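Long-range contacts in molybdopterin biosynthesis Mog protein (Mycobacterium tuberculosis, PDB 2G4R), which probably binds molybdopterin and, as in its MogA relatives, takes part in molybdenum cofactor biosynthesis: residues T84-L88 against L124-L128; R4-V10 against V63-S69; I27-W31 against L139-A143; D47-G52 against T77-H83. All coordinates share one frame; numbering follows the deposited sequence.

Overall arrangement
The four contacts run through one three-layer alpha/beta/alpha domain. Contact 2 lies within its sheet, pairing strands 6-11 and 65-69; strand 123-128, beside 65-69 in the same sheet, belongs to contact 1, whose centre lies about 10 Å from that of contact 2. Contact 3 joins two helices on one face of the sheet, and contacts 1 and 4 share helix 80-87 on the other, so that the centres of contacts 3 and 4 are about 22 Å apart. Along the chain contact 2 crosses contacts 3 and 4, while contacts 4 and 1, in series, are nested within contact 3. The sheet thus carries a helical layer on each face, in a probable molybdopterin-binding domain.

Contact 1. Residues T84-L88 against L124-L128; sequences TVAVL and LIINL
T84 and I125 meet through their methyl branches, T84 CG2 lying 3.9 Å from I125 CG2. Both CG2 atoms stand anti to their own backbone N, which brings them together between helix 80-87 and strand 123-128. The T84 hydroxyl sits beside the backbone N instead (chi1 -55°) and is hydrogen-bonded within its own helix to the carbonyl O of T80. T84 and N127 approach from opposite directions, the threonine coming from the helix and the asparagine from the strand, with N127 CG 3.6 Å from T84 OG1. The longer branch of the same I125 runs toward the C-terminal end of the helix. There L88 comes across it at a slant: L88 CD2 rests 3.9 Å from I125 CD1, while I125 CG1 lies 4.0 Å from the same methyl. V87 CG1 adds a looser touch at 4.4 Å to I125 CD1. L88 is the residue at which the chain leaves helical geometry, yet its amide still closes the last turn, L88 N donating to T84 O at 2.9 Å. Sideward cover comes from helix 49-60, whose L55 packs on both T84 and V87. L124, I126 and L128 alternate with I125 and N127 and turn their side chains to the far face, where I126 packs against helices 93-102 and 132-143. A strand clothed by helices on both faces in this way is characteristic of a three-layer alpha/beta/alpha sandwich, here of the probable molybdopterin-binding domain of the MogA family.

Contact 2. Residues R4-V10 against V63-S69; sequences RSARIVV and VDVIITS
S5 holds its hydroxyl between its own backbone N and carbonyl carbon (chi1 76°), while D64 swings CG beside its backbone N (chi1 -58°); together these turns form a small set of polar bonds just before the strands. S5 N donates to D64 OD2 at 2.9 Å, meeting it on the anti side and 22° out of the carboxylate plane, and in return D64 N donates to S5 OG at 3.1 Å. A weak bond from S5 OG to D64 OD2 completes the set. A regular parallel ladder follows, starting with V65 N to S5 O (3.2 Å), then R7 N to V65 O (3.0 Å), I67 N to R7 O (2.9 Å), V9 N to I67 O and S69 N to V9 O. V9 and I66 point the same way and lie alongside each other, with 4.2 Å between V9 CG2 and I66 CG2. T68 OG1 lies next to the N127 side chain of the adjoining strand and bonds weakly to I126 O. The face bearing I8 and I67 packs on I28 of helix 24-34, and that bearing I66 and T68 on L55 of helix 49-60. Strand 43-45 continues the parallel sheet beyond 6-11, and strand 123-128 does so beyond 65-69.

Contact 3. Residues I27-W31 against L139-A143; sequences IIAGW and LGVLA
This is apolar helix-to-helix packing on one face of the central sheet, where W31 of helix 24-34 bridges to L139, L142 and A143 of helix 132-143. The two short helical segments run in nearly the same direction, 23° apart, but their axes come no closer than 11.9 Å, and the large indole spans much of that separation. W31 carries CG anti to its backbone N (chi1 179°), which reaches the ring straight out toward the second helix. L139 lies against one face of it in a CH-pi contact: its CB is 3.6 Å from the centroid of the five-membered ring, only 11° off the ring normal. The two leucine methyls spread from there, CD2 to 4.0 Å from W31 CE3 against the six-membered ring and CD1 to 3.8 Å from W31 CB. Further out, L142 crosses the tryptophan at about a right angle and brings CD2 to 3.5 Å from W31 CH2. A143 sits at the ring's edge, its CA in the ring plane and its CB 3.9 Å from W31 CZ2. A turn earlier in the first helix, I27 and I28 both approach L139 CD1, I28 CG1 at 4.3 Å. A143 N donates to L139 O within the helix. Behind the interface I28, W31 and L142 all touch I67 of strand 65-69, and the H35 ring stacks on W31. Two helices side by side over parallel strands, locked by residues that also seat on the sheet, form one outer layer of an alpha/beta/alpha sandwich.

Contact 4. Residues D47-G52 against T77-H83; sequences DGNPVG and TDTTPEH
G48 and T79, each at the N-cap position of a helix, have their CA atoms 6.0 Å apart, and four residues on G52 and H83 close to 5.2 Å, so the first turns of helices 49-60 and 80-87 lie against each other. The H83 ring is laid over the G48 carbonyl: G48 O stands 3.3 Å above the ring plane, over its centre, and G48 C is 3.2 Å from H83 NE2. N49 approaches the ring edge with its amide plane 89° from the imidazole, OD1 being 3.6 Å from H83 CE1. On the inner side V51 CG1 packs at 3.8 Å on H83 CB. The run D78 to E82 fits the Asp-x-Thr-Pro-Glu signature of the MogA family, which together with the nearby glycine-rich loop containing G70 and G71 probably borders the molybdopterin site. D47 is joined to T77-T80 through two waters. Water 1 donates to D47 OD1 (2.6 Å) and T80 OG1 while accepting from T79 N (2.9 Å); water 2 lies within bonding distance of D47 OD2, T77 OG1 and D78 OD1, with more acceptors around it than its protons can serve. T80 OG1 is also bonded to G70 O, and T77 OG1 to S75. Q41 and G30 of the third subunit pack on N49 and T77.

Contact 1. Residues T84-L88 against L124-L128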
loop_
_atom_site.group_PDB
_atom_site.type_symbol
_atom_site.label_atom_id
_atom_site.label_comp_id
_atom_site.label_asym_id
_atom_site.label_seq_id
_atom_site.Cartn_x
_atom_site.Cartn_y
_atom_site.Cartn_z
ATOM N N THR A 84 -6.533 13.095 12.497
ATOM C CA THR A 84 -7.070 14.311 11.880
ATOM C C THR A 84 -7.082 15.449 12.912
ATOM O O THR A 84 -6.608 16.568 12.630
ATOM C CB THR A 84 -8.510 14.022 11.333
ATOM O OG1 THR A 84 -8.470 12.894 10.433
ATOM C CG2 THR A 84 -9.135 15.209 10.622
ATOM N N VAL A 85 -7.665 15.173 14.075
ATOM C CA VAL A 85 -7.692 16.150 15.161
ATOM C C VAL A 85 -6.258 16.622 15.479
ATOM O O VAL A 85 -6.063 17.804 15.738
ATOM C CB VAL A 85 -8.322 15.609 16.460
ATOM C CG1 VAL A 85 -8.065 16.610 17.698
ATOM C CG2 VAL A 85 -9.836 15.338 16.288
ATOM N N ALA A 86 -5.282 15.713 15.452
ATOM C CA ALA A 86 -3.894 16.090 15.777
ATOM C C ALA A 86 -3.364 17.132 14.814
ATOM O O ALA A 86 -2.666 18.037 15.227
ATOM C CB ALA A 86 -2.952 14.841 15.776
ATOM N N VAL A 87 -3.683 16.992 13.532
ATOM C CA VAL A 87 -3.250 17.919 12.504
ATOM C C VAL A 87 -4.052 19.226 12.498
ATOM O O VAL A 87 -3.533 20.281 12.157
ATOM C CB VAL A 87 -3.335 17.245 11.109
ATOM C CG1 VAL A 87 -3.010 18.184 10.015
ATOM C CG2 VAL A 87 -2.369 16.081 11.037
ATOM N N LEU A 88 -5.319 19.161 12.890
ATOM C CA LEU A 88 -6.225 20.320 12.780
ATOM C C LEU A 88 -5.861 21.440 13.737
ATOM O O LEU A 88 -5.401 21.169 14.842
ATOM C CB LEU A 88 -7.663 19.884 13.063
ATOM C CG LEU A 88 -8.360 19.127 11.929
ATOM C CD1 LEU A 88 -9.832 18.736 12.268
ATOM C CD2 LEU A 88 -8.341 19.935 10.701
ATOM N N LEU A 124 -8.880 22.842 4.344
ATOM C CA LEU A 124 -10.068 22.298 4.908
ATOM C C LEU A 124 -9.919 20.782 4.811
ATOM O O LEU A 124 -9.567 20.260 3.757
ATOM C CB LEU A 124 -11.269 22.786 4.171
ATOM C CG LEU A 124 -12.636 22.139 4.431
ATOM C CD1 LEU A 124 -13.159 22.469 5.822
ATOM C CD2 LEU A 124 -13.585 22.645 3.375
ATOM N N ILE A 125 -10.135 20.108 5.914
ATOM C CA ILE A 125 -10.075 18.628 5.988
ATOM C C ILE A 125 -11.445 18.077 6.365
ATOM O O ILE A 125 -12.023 18.497 7.364
ATOM C CB ILE A 125 -9.054 18.097 7.035
ATOM C CG1 ILE A 125 -7.747 18.860 6.897
ATOM C CG2 ILE A 125 -8.952 16.532 6.981
ATOM C CD1 ILE A 125 -6.654 18.304 7.605
ATOM N N ILE A 126 -11.870 17.087 5.599
ATOM C CA ILE A 126 -13.180 16.396 5.709
ATOM C C ILE A 126 -13.005 14.883 5.905
ATOM O O ILE A 126 -12.465 14.210 5.046
ATOM C CB ILE A 126 -13.986 16.623 4.429
ATOM C CG1 ILE A 126 -14.016 18.130 4.020
ATOM C CG2 ILE A 126 -15.399 16.032 4.562
ATOM C CD1 ILE A 126 -14.706 19.056 5.044
ATOM N N ASN A 127 -13.432 14.336 7.049
ATOM C CA ASN A 127 -13.456 12.879 7.207
ATOM C C ASN A 127 -14.819 12.354 6.716
ATOM O O ASN A 127 -15.870 12.856 7.131
ATOM C CB ASN A 127 -13.278 12.405 8.657
ATOM C CG ASN A 127 -11.899 12.713 9.288
ATOM O OD1 ASN A 127 -10.850 12.854 8.614
ATOM N ND2 ASN A 127 -11.892 12.671 10.609
ATOM N N LEU A 128 -14.781 11.388 5.817
ATOM C CA LEU A 128 -15.959 10.648 5.364
ATOM C C LEU A 128 -15.857 9.177 5.759
ATOM O O LEU A 128 -14.765 8.645 5.937
ATOM C CB LEU A 128 -16.090 10.697 3.869
ATOM C CG LEU A 128 -16.268 12.048 3.201
ATOM C CD1 LEU A 128 -16.325 11.920 1.730
ATOM C CD2 LEU A 128 -17.493 12.709 3.723
#

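Contact 2. Residues R4-V10 against V63-S69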
loop_
_atom_site.group_PDB
_atom_site.type_symbol
_atom_site.label_atom_id
_atom_site.label_comp_id
_atom_site.label_asym_id
_atom_site.label_seq_id
_atom_site.Cartn_x
_atom_site.Cartn_y
_atom_site.Cartn_z
ATOM N N ARG A 4 -10.087 24.715 -6.118
ATOM C CA ARG A 4 -8.984 24.496 -7.107
ATOM C C ARG A 4 -8.007 23.310 -6.804
ATOM O O ARG A 4 -7.717 22.544 -7.729
ATOM C CB ARG A 4 -8.178 25.800 -7.332
ATOM C CG ARG A 4 -6.746 25.613 -7.929
ATOM C CD ARG A 4 -5.677 26.452 -7.225
ATOM N NE ARG A 4 -5.984 27.877 -7.315
ATOM C CZ ARG A 4 -5.717 28.672 -8.361
ATOM N NH1 ARG A 4 -5.111 28.214 -9.461
ATOM N NH2 ARG A 4 -6.069 29.951 -8.303
ATOM N N SER A 5 -7.487 23.158 -5.571
ATOM C CA SER A 5 -6.500 22.068 -5.256
ATOM C C SER A 5 -6.872 21.132 -4.105
ATOM O O SER A 5 -7.356 21.574 -3.061
ATOM C CB SER A 5 -5.103 22.635 -4.988
ATOM O OG SER A 5 -5.000 23.240 -3.711
ATOM N N ALA A 6 -6.650 19.831 -4.285
ATOM C CA ALA A 6 -7.127 18.873 -3.293
ATOM C C ALA A 6 -6.281 17.612 -3.262
ATOM O O ALA A 6 -5.534 17.322 -4.229
ATOM C CB ALA A 6 -8.651 18.520 -3.547
ATOM N N ARG A 7 -6.372 16.904 -2.126
ATOM C CA ARG A 7 -5.972 15.532 -2.020
ATOM C C ARG A 7 -7.045 14.633 -1.411
ATOM O O ARG A 7 -7.852 15.062 -0.602
ATOM C CB ARG A 7 -4.733 15.435 -1.189
ATOM C CG ARG A 7 -3.559 16.063 -1.892
ATOM C CD ARG A 7 -2.276 15.740 -1.254
ATOM N NE ARG A 7 -1.126 16.334 -1.956
ATOM C CZ ARG A 7 0.122 16.273 -1.491
ATOM N NH1 ARG A 7 0.405 15.600 -0.365
ATOM N NH2 ARG A 7 1.103 16.880 -2.158
ATOM N N ILE A 8 -6.906 13.343 -1.720
ATOM C CA ILE A 8 -7.757 12.273 -1.284
ATOM C C ILE A 8 -6.908 11.237 -0.576
ATOM O O ILE A 8 -5.917 10.732 -1.105
ATOM C CB ILE A 8 -8.431 11.565 -2.483
ATOM C CG1 ILE A 8 -9.256 12.548 -3.301
ATOM C CG2 ILE A 8 -9.367 10.449 -2.010
ATOM C CD1 ILE A 8 -9.704 11.935 -4.645
ATOM N N VAL A 9 -7.316 10.912 0.631
ATOM C CA VAL A 9 -6.614 9.939 1.414
ATOM C C VAL A 9 -7.637 8.896 1.805
ATOM O O VAL A 9 -8.572 9.148 2.572
ATOM C CB VAL A 9 -5.998 10.619 2.635
ATOM C CG1 VAL A 9 -5.347 9.596 3.539
ATOM C CG2 VAL A 9 -5.040 11.765 2.184
ATOM N N VAL A 10 -7.458 7.713 1.259
ATOM C CA VAL A 10 -8.279 6.559 1.595
ATOM C C VAL A 10 -7.496 5.739 2.608
ATOM O O VAL A 10 -6.342 5.346 2.351
ATOM C CB VAL A 10 -8.574 5.728 0.338
ATOM C CG1 VAL A 10 -9.451 4.528 0.688
ATOM C CG2 VAL A 10 -9.215 6.584 -0.737
ATOM N N VAL A 63 -2.620 22.566 0.169
ATOM C CA VAL A 63 -3.794 22.224 -0.602
ATOM C C VAL A 63 -5.042 22.904 -0.001
ATOM O O VAL A 63 -5.107 23.098 1.182
ATOM C CB VAL A 63 -3.939 20.670 -0.672
ATOM C CG1 VAL A 63 -4.253 20.037 0.644
ATOM C CG2 VAL A 63 -4.977 20.309 -1.589
ATOM N N ASP A 64 -6.024 23.241 -0.827
ATOM C CA ASP A 64 -7.280 23.871 -0.341
ATOM C C ASP A 64 -8.154 22.875 0.457
ATOM O O ASP A 64 -8.856 23.271 1.428
ATOM C CB ASP A 64 -8.108 24.406 -1.522
ATOM C CG ASP A 64 -7.356 25.435 -2.377
ATOM O OD1 ASP A 64 -6.720 26.345 -1.824
ATOM O OD2 ASP A 64 -7.374 25.296 -3.611
ATOM N N VAL A 65 -8.147 21.600 0.036
ATOM C CA VAL A 65 -9.057 20.630 0.618
ATOM C C VAL A 65 -8.488 19.230 0.688
ATOM O O VAL A 65 -7.888 18.703 -0.283
ATOM C CB VAL A 65 -10.442 20.529 -0.149
ATOM C CG1 VAL A 65 -11.416 19.707 0.665
ATOM C CG2 VAL A 65 -11.047 21.888 -0.457
ATOM N N ILE A 66 -8.663 18.601 1.820
ATOM C CA ILE A 66 -8.349 17.171 1.931
ATOM C C ILE A 66 -9.598 16.389 2.302
ATOM O O ILE A 66 -10.263 16.686 3.317
ATOM C CB ILE A 66 -7.217 16.862 2.974
ATOM C CG1 ILE A 66 -5.956 17.662 2.710
ATOM C CG2 ILE A 66 -6.961 15.361 3.058
ATOM C CD1 ILE A 66 -5.095 17.830 3.938
ATOM N N ILE A 67 -9.881 15.369 1.495
ATOM C CA ILE A 67 -10.999 14.483 1.714
ATOM C C ILE A 67 -10.473 13.113 2.086
ATOM O O ILE A 67 -9.709 12.506 1.347
ATOM C CB ILE A 67 -11.981 14.490 0.538
ATOM C CG1 ILE A 67 -12.573 15.910 0.390
ATOM C CG2 ILE A 67 -13.146 13.521 0.834
ATOM C CD1 ILE A 67 -13.512 16.123 -0.820
ATOM N N THR A 68 -10.849 12.653 3.275
ATOM C CA THR A 68 -10.490 11.313 3.724
ATOM C C THR A 68 -11.700 10.384 3.732
ATOM O O THR A 68 -12.862 10.808 3.983
ATOM C CB THR A 68 -9.823 11.257 5.159
ATOM O OG1 THR A 68 -10.814 11.403 6.171
ATOM C CG2 THR A 68 -8.706 12.276 5.328
ATOM N N SER A 69 -11.419 9.104 3.503
ATOM C CA SER A 69 -12.393 8.062 3.602
ATOM C C SER A 69 -11.875 6.829 4.374
ATOM O O SER A 69 -10.788 6.296 4.069
ATOM C CB SER A 69 -12.907 7.660 2.210
ATOM O OG SER A 69 -13.806 6.540 2.281
#

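Contact 3. Residues I27-W31 against L139-A143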
loop_
_atom_site.group_PDB
_atom_site.type_symbol
_atom_site.label_atom_id
_atom_site.label_comp_id
_atom_site.label_asym_id
_atom_site.label_seq_id
_atom_site.Cartn_x
_atom_site.Cartn_y
_atom_site.Cartn_z
ATOM N N ILE A 27 -14.955 7.538 -6.298
ATOM C CA ILE A 27 -16.129 8.357 -6.083
ATOM C C ILE A 27 -15.725 9.809 -5.739
ATOM O O ILE A 27 -16.238 10.776 -6.319
ATOM C CB ILE A 27 -17.107 7.782 -5.015
ATOM C CG1 ILE A 27 -17.629 6.400 -5.447
ATOM C CG2 ILE A 27 -18.244 8.807 -4.814
ATOM C CD1 ILE A 27 -18.277 5.611 -4.357
ATOM N N ILE A 28 -14.783 9.942 -4.807
ATOM C CA ILE A 28 -14.332 11.261 -4.378
ATOM C C ILE A 28 -13.631 11.991 -5.543
ATOM O O ILE A 28 -13.867 13.177 -5.781
ATOM C CB ILE A 28 -13.401 11.181 -3.122
ATOM C CG1 ILE A 28 -14.122 10.478 -1.962
ATOM C CG2 ILE A 28 -12.943 12.603 -2.673
ATOM C CD1 ILE A 28 -13.201 10.098 -0.845
ATOM N N ALA A 29 -12.804 11.266 -6.291
ATOM C CA ALA A 29 -12.082 11.862 -7.434
ATOM C C ALA A 29 -13.033 12.413 -8.485
ATOM O O ALA A 29 -12.799 13.457 -9.048
ATOM C CB ALA A 29 -11.157 10.860 -8.026
ATOM N N GLY A 30 -14.120 11.718 -8.741
ATOM C CA GLY A 30 -15.088 12.146 -9.739
ATOM C C GLY A 30 -15.856 13.358 -9.272
ATOM O O GLY A 30 -16.086 14.295 -10.034
ATOM N N TRP A 31 -16.257 13.343 -8.005
ATOM C CA TRP A 31 -16.976 14.478 -7.436
ATOM C C TRP A 31 -16.079 15.738 -7.440
ATOM O O TRP A 31 -16.536 16.859 -7.740
ATOM C CB TRP A 31 -17.481 14.124 -6.046
ATOM C CG TRP A 31 -18.229 15.196 -5.304
ATOM C CD1 TRP A 31 -19.576 15.323 -5.174
ATOM C CD2 TRP A 31 -17.649 16.243 -4.530
ATOM N NE1 TRP A 31 -19.878 16.409 -4.394
ATOM C CE2 TRP A 31 -18.709 16.986 -3.974
ATOM C CE3 TRP A 31 -16.339 16.616 -4.237
ATOM C CZ2 TRP A 31 -18.496 18.092 -3.169
ATOM C CZ3 TRP A 31 -16.124 17.746 -3.429
ATOM C CH2 TRP A 31 -17.198 18.450 -2.900
ATOM N N LEU A 139 -20.478 13.768 0.536
ATOM C CA LEU A 139 -20.063 14.734 -0.517
ATOM C C LEU A 139 -21.250 15.633 -0.924
ATOM O O LEU A 139 -21.075 16.799 -1.224
ATOM C CB LEU A 139 -19.464 14.017 -1.725
ATOM C CG LEU A 139 -18.176 13.245 -1.497
ATOM C CD1 LEU A 139 -17.879 12.387 -2.722
ATOM C CD2 LEU A 139 -17.063 14.213 -1.146
ATOM N N GLY A 140 -22.460 15.088 -0.854
ATOM C CA GLY A 140 -23.665 15.878 -1.117
ATOM C C GLY A 140 -23.858 16.984 -0.084
ATOM O O GLY A 140 -24.274 18.122 -0.402
ATOM N N VAL A 141 -23.546 16.677 1.160
ATOM C CA VAL A 141 -23.586 17.662 2.219
ATOM C C VAL A 141 -22.535 18.708 1.953
ATOM O O VAL A 141 -22.829 19.895 1.982
ATOM C CB VAL A 141 -23.349 17.027 3.590
ATOM C CG1 VAL A 141 -23.070 18.090 4.631
ATOM C CG2 VAL A 141 -24.500 16.230 3.957
ATOM N N LEU A 142 -21.302 18.263 1.662
ATOM C CA LEU A 142 -20.192 19.166 1.414
ATOM C C LEU A 142 -20.465 20.091 0.236
ATOM O O LEU A 142 -20.054 21.233 0.258
ATOM C CB LEU A 142 -18.880 18.412 1.149
ATOM C CG LEU A 142 -17.608 19.226 0.849
ATOM C CD1 LEU A 142 -17.205 20.090 2.043
ATOM C CD2 LEU A 142 -16.434 18.306 0.502
ATOM N N ALA A 143 -21.165 19.599 -0.783
ATOM C CA ALA A 143 -21.434 20.394 -1.977
ATOM C C ALA A 143 -22.244 21.663 -1.663
ATOM O O ALA A 143 -22.069 22.670 -2.300
ATOM C CB ALA A 143 -22.143 19.549 -3.076
#

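Contact 4. Residues D47-G52 against T77-H83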
loop_
_atom_site.group_PDB
_atom_site.type_symbol
_atom_site.label_atom_id
_atom_site.label_comp_id
_atom_site.label_asym_id
_atom_site.label_seq_id
_atom_site.Cartn_x
_atom_site.Cartn_y
_atom_site.Cartn_z
ATOM N N ASP A 47 -4.123 2.336 8.349
ATOM C CA ASP A 47 -4.642 2.988 9.555
ATOM C C ASP A 47 -3.437 3.403 10.400
ATOM O O ASP A 47 -2.407 2.778 10.350
ATOM C CB ASP A 47 -5.426 2.014 10.429
ATOM C CG ASP A 47 -6.743 1.590 9.847
ATOM O OD1 ASP A 47 -7.647 2.413 9.543
ATOM O OD2 ASP A 47 -6.926 0.358 9.774
ATOM N N GLY A 48 -3.543 4.485 11.129
ATOM C CA GLY A 48 -2.471 4.845 12.057
ATOM C C GLY A 48 -1.547 5.924 11.572
ATOM O O GLY A 48 -1.967 6.892 10.923
ATOM N N ASN A 49 -0.284 5.768 11.919
ATOM C CA ASN A 49 0.699 6.776 11.609
ATOM C C ASN A 49 0.677 7.244 10.155
ATOM O O ASN A 49 0.850 8.448 9.911
ATOM C CB ASN A 49 2.102 6.357 12.062
ATOM C CG ASN A 49 2.306 6.455 13.611
ATOM O OD1 ASN A 49 1.624 7.205 14.325
ATOM N ND2 ASN A 49 3.278 5.692 14.107
ATOM N N PRO A 50 0.513 6.318 9.184
ATOM C CA PRO A 50 0.454 6.708 7.748
ATOM C C PRO A 50 -0.630 7.745 7.451
ATOM O O PRO A 50 -0.451 8.544 6.518
ATOM C CB PRO A 50 0.160 5.381 7.043
ATOM C CG PRO A 50 0.773 4.367 7.990
ATOM C CD PRO A 50 0.449 4.850 9.333
ATOM N N VAL A 51 -1.685 7.780 8.277
ATOM C CA VAL A 51 -2.736 8.831 8.193
ATOM C C VAL A 51 -2.185 10.210 8.597
ATOM O O VAL A 51 -2.308 11.211 7.850
ATOM C CB VAL A 51 -3.988 8.531 9.046
ATOM C CG1 VAL A 51 -5.047 9.680 8.835
ATOM C CG2 VAL A 51 -4.547 7.147 8.710
ATOM N N GLY A 52 -1.587 10.265 9.793
ATOM C CA GLY A 52 -0.861 11.487 10.206
ATOM C C GLY A 52 0.137 11.990 9.152
ATOM O O GLY A 52 0.191 13.185 8.809
ATOM N N THR A 77 -8.815 -0.788 15.229
ATOM C CA THR A 77 -7.889 -0.130 14.353
ATOM C C THR A 77 -8.328 1.223 13.716
ATOM O O THR A 77 -7.566 1.778 12.932
ATOM C CB THR A 77 -7.564 -1.104 13.211
ATOM O OG1 THR A 77 -8.791 -1.580 12.619
ATOM C CG2 THR A 77 -6.776 -2.281 13.746
ATOM N N ASP A 78 -9.538 1.717 14.018
ATOM C CA ASP A 78 -10.028 2.985 13.441
ATOM C C ASP A 78 -9.483 4.180 14.197
ATOM O O ASP A 78 -10.003 4.505 15.246
ATOM C CB ASP A 78 -11.550 3.046 13.541
ATOM C CG ASP A 78 -12.238 2.043 12.679
ATOM O OD1 ASP A 78 -11.786 1.772 11.564
ATOM O OD2 ASP A 78 -13.269 1.548 13.124
ATOM N N THR A 79 -8.438 4.819 13.691
ATOM C CA THR A 79 -7.867 5.996 14.339
ATOM C C THR A 79 -7.795 7.246 13.443
ATOM O O THR A 79 -7.084 8.181 13.745
ATOM C CB THR A 79 -6.450 5.650 14.875
ATOM O OG1 THR A 79 -5.636 5.195 13.787
ATOM C CG2 THR A 79 -6.555 4.539 15.937
ATOM N N THR A 80 -8.548 7.287 12.341
ATOM C CA THR A 80 -8.539 8.440 11.453
ATOM C C THR A 80 -8.900 9.748 12.226
ATOM O O THR A 80 -8.242 10.769 12.040
ATOM C CB THR A 80 -9.420 8.204 10.175
ATOM O OG1 THR A 80 -8.930 7.087 9.378
ATOM C CG2 THR A 80 -9.450 9.448 9.303
ATOM N N PRO A 81 -9.953 9.740 13.064
ATOM C CA PRO A 81 -10.395 10.992 13.756
ATOM C C PRO A 81 -9.270 11.540 14.654
ATOM O O PRO A 81 -8.971 12.713 14.647
ATOM C CB PRO A 81 -11.558 10.485 14.636
ATOM C CG PRO A 81 -12.030 9.304 13.990
ATOM C CD PRO A 81 -10.815 8.625 13.432
ATOM N N GLU A 82 -8.602 10.652 15.374
ATOM C CA GLU A 82 -7.464 11.048 16.202
ATOM C C GLU A 82 -6.355 11.683 15.420
ATOM O O GLU A 82 -5.862 12.741 15.799
ATOM C CB GLU A 82 -6.895 9.838 16.978
ATOM C CG GLU A 82 -7.700 9.366 18.141
ATOM C CD GLU A 82 -8.966 8.573 17.784
ATOM O OE1 GLU A 82 -9.173 8.161 16.615
ATOM O OE2 GLU A 82 -9.777 8.373 18.716
ATOM N N HIS A 83 -5.902 11.027 14.360
ATOM C CA HIS A 83 -4.872 11.603 13.507
ATOM C C HIS A 83 -5.246 12.935 12.843
ATOM O O HIS A 83 -4.364 13.784 12.635
ATOM C CB HIS A 83 -4.344 10.616 12.473
ATOM C CG HIS A 83 -3.477 9.560 13.061
ATOM N ND1 HIS A 83 -2.129 9.750 13.302
ATOM C CD2 HIS A 83 -3.775 8.328 13.536
ATOM C CE1 HIS A 83 -1.632 8.663 13.871
ATOM N NE2 HIS A 83 -2.599 7.771 13.990
HETATM O O HOH W 1 -7.679 4.638 10.908
HETATM O O HOH W 2 -9.868 0.098 10.857
#